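Local atomic coordinates of conk-C1 (Conus cocceus, PDB entry 6YHT), a protein that probably blocks potassium channels by a molecular lid mechanism, as a cone snail venom peptide of the Kunitz (BPTI-type) fold. Residues Ile47-Phe50 with Asp51-Thr55. Numbering follows the deposited sequence.
Sequences IHTF and DCQHT
Asp51 reaches back from the first turn of helix 49-56 to His48, the residue at its N-cap position. Asp51 CB passes 3.4 Å from His48 O. The chain then bends toward its own backbone N, with CG anti to the carbonyl carbon (chi1 -47°), which brings the carboxylate beside the His48 backbone N and CB; Asp51 CG lies 3.9 Å from His48 CB. At the tip, OD1 and OD2 are equally near His48 CB, both at 3.8 Å. OD1 also faces Phe50, whose ring stands almost perpendicular to the carboxylate. OD2 accepts a weak, bent hydrogen bond from His48 N (3.4 Å, 138° at the hydrogen) and lies at the edge of the imidazole, near its plane. A short acid suits this N3 position because it can make the half of a capping box that runs from the N-cap N-H to the N3 carboxylate, here weakly. His48 O in turn receives a weak bond from Cys52 N, and firmer i to i+4 bonds follow, the one from Gln53 N to Thr49 O (2.9 Å) nearly straight.

On the outer surface, side chains one turn apart run alongside each other. Thr49 offers a methyl, CG2, on which the extended chain of Gln53 packs, CD at 3.8 Å. Phe50 and His54, both with CG anti to the backbone N, bring flat rings nearly parallel (22°) but slid apart, centroids 5.3 Å from each other. His54 CB sits over one phenyl face, offset toward the rim, while Phe50 CZ approaches the imidazole obliquely; the rings barely overlap. Cys52 turns inward, its thiol supplying the disulfide to Cys31 that ties this C-terminal Kunitz helix to the hairpin. The carboxylate would be favoured by the helix dipole, and may raise the proton affinity of nearby His48.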
ATOM      1  N   ILE A  47       5.077   0.919   5.005  1.00 56.37           N
ATOM      2  CA  ILE A  47       4.981   1.509   6.340  1.00 55.59           C
ATOM      3  C   ILE A  47       5.065   3.022   6.264  1.00 62.45           C
ATOM      4  O   ILE A  47       4.429   3.735   7.048  1.00 60.73           O
ATOM      5  CB  ILE A  47       6.084   0.947   7.254  1.00 60.73           C
ATOM      6  CG1 ILE A  47       5.967  -0.564   7.381  1.00 65.53           C
ATOM      7  CG2 ILE A  47       6.004   1.606   8.619  1.00 61.52           C
ATOM      8  CD1 ILE A  47       5.197  -1.027   8.605  1.00 68.93           C
ATOM      9  N   HIS A  48       5.860   3.541   5.331  1.00 58.96           N
ATOM     10  CA  HIS A  48       6.075   4.968   5.203  1.00 58.43           C
ATOM     11  C   HIS A  48       5.901   5.401   3.765  1.00 59.76           C
ATOM     12  O   HIS A  48       6.029   4.606   2.828  1.00 58.43           O
ATOM     13  CB  HIS A  48       7.470   5.384   5.693  1.00 53.91           C
ATOM     14  CG  HIS A  48       7.562   5.434   7.173  1.00 57.59           C
ATOM     15  ND1 HIS A  48       8.223   4.477   7.903  1.00 58.91           N
ATOM     16  CD2 HIS A  48       7.015   6.285   8.067  1.00 55.26           C
ATOM     17  CE1 HIS A  48       8.107   4.755   9.184  1.00 57.05           C
ATOM     18  NE2 HIS A  48       7.377   5.844   9.314  1.00 52.46           N
ATOM     19  N   THR A  49       5.631   6.701   3.621  1.00 61.06           N
ATOM     20  CA  THR A  49       5.404   7.277   2.307  1.00 59.27           C
ATOM     21  C   THR A  49       6.661   7.207   1.469  1.00 57.83           C
ATOM     22  O   THR A  49       6.606   6.868   0.283  1.00 58.92           O
ATOM     23  CB  THR A  49       4.936   8.722   2.455  1.00 64.58           C
ATOM     24  OG1 THR A  49       3.743   8.748   3.246  1.00 60.10           O
ATOM     25  CG2 THR A  49       4.638   9.318   1.107  1.00 64.64           C
ATOM     26  N   PHE A  50       7.808   7.513   2.074  1.00 56.09           N
ATOM     27  CA  PHE A  50       9.068   7.439   1.348  1.00 56.04           C
ATOM     28  C   PHE A  50       9.266   6.065   0.703  1.00 55.69           C
ATOM     29  O   PHE A  50       9.670   5.959  -0.460  1.00 62.63           O
ATOM     30  CB  PHE A  50      10.231   7.759   2.288  1.00 54.78           C
ATOM     31  CG  PHE A  50      11.566   7.526   1.655  1.00 64.61           C
ATOM     32  CD1 PHE A  50      12.067   8.425   0.742  1.00 65.14           C
ATOM     33  CD2 PHE A  50      12.301   6.395   1.944  1.00 63.80           C
ATOM     34  CE1 PHE A  50      13.285   8.210   0.137  1.00 65.75           C
ATOM     35  CE2 PHE A  50      13.517   6.175   1.347  1.00 62.79           C
ATOM     36  CZ  PHE A  50      14.013   7.081   0.448  1.00 64.20           C
ATOM     37  N   ASP A  51       9.001   4.998   1.456  1.00 57.43           N
ATOM     38  CA  ASP A  51       9.143   3.649   0.913  1.00 58.07           C
ATOM     39  C   ASP A  51       8.343   3.507  -0.369  1.00 61.64           C
ATOM     40  O   ASP A  51       8.822   2.962  -1.369  1.00 65.28           O
ATOM     41  CB  ASP A  51       8.654   2.613   1.925  1.00 59.78           C
ATOM     42  CG  ASP A  51       9.193   2.844   3.303  1.00 58.15           C
ATOM     43  OD1 ASP A  51      10.023   3.752   3.483  1.00 68.13           O
ATOM     44  OD2 ASP A  51       8.778   2.096   4.209  1.00 62.15           O
ATOM     45  N   CYS A  52       7.110   4.001  -0.347  1.00 57.66           N
ATOM     46  CA  CYS A  52       6.239   3.887  -1.498  1.00 58.62           C
ATOM     47  C   CYS A  52       6.772   4.714  -2.654  1.00 62.80           C
ATOM     48  O   CYS A  52       6.978   4.198  -3.758  1.00 62.32           O
ATOM     49  CB  CYS A  52       4.823   4.320  -1.101  1.00 52.99           C
ATOM     50  SG  CYS A  52       3.665   4.276  -2.454  1.00 57.63           S
ATOM     51  N   GLN A  53       7.029   6.000  -2.410  1.00 60.55           N
ATOM     52  CA  GLN A  53       7.484   6.871  -3.484  1.00 62.72           C
ATOM     53  C   GLN A  53       8.785   6.395  -4.080  1.00 64.82           C
ATOM     54  O   GLN A  53       8.987   6.517  -5.291  1.00 68.60           O
ATOM     55  CB  GLN A  53       7.650   8.293  -2.976  1.00 67.30           C
ATOM     56  CG  GLN A  53       6.408   8.788  -2.333  1.00 71.34           C
ATOM     57  CD  GLN A  53       6.446  10.261  -2.103  1.00 78.47           C
ATOM     58  OE1 GLN A  53       7.362  10.767  -1.456  1.00 84.32           O
ATOM     59  NE2 GLN A  53       5.458  10.973  -2.651  1.00 70.22           N
ATOM     60  N   HIS A  54       9.671   5.845  -3.257  1.00 64.60           N
ATOM     61  CA  HIS A  54      10.951   5.382  -3.771  1.00 66.15           C
ATOM     62  C   HIS A  54      10.811   4.106  -4.586  1.00 66.83           C
ATOM     63  O   HIS A  54      11.611   3.871  -5.496  1.00 66.35           O
ATOM     64  CB  HIS A  54      11.926   5.167  -2.616  1.00 65.10           C
ATOM     65  CG  HIS A  54      13.341   4.993  -3.053  1.00 66.51           C
ATOM     66  ND1 HIS A  54      14.109   6.037  -3.519  1.00 71.19           N
ATOM     67  CD2 HIS A  54      14.131   3.896  -3.087  1.00 70.23           C
ATOM     68  CE1 HIS A  54      15.315   5.588  -3.825  1.00 68.52           C
ATOM     69  NE2 HIS A  54      15.352   4.295  -3.570  1.00 71.08           N
ATOM     70  N   THR A  55       9.817   3.272  -4.287  1.00 66.14           N
ATOM     71  CA  THR A  55       9.635   2.015  -5.009  1.00 61.11           C
ATOM     72  C   THR A  55       8.851   2.194  -6.304  1.00 64.04           C
ATOM     73  O   THR A  55       9.177   1.580  -7.324  1.00 70.54           O
ATOM     74  CB  THR A  55       8.917   1.005  -4.118  1.00 59.11           C
ATOM     75  OG1 THR A  55       9.640   0.865  -2.896  1.00 61.81           O
ATOM     76  CG2 THR A  55       8.816  -0.341  -4.789  1.00 56.76           C
TER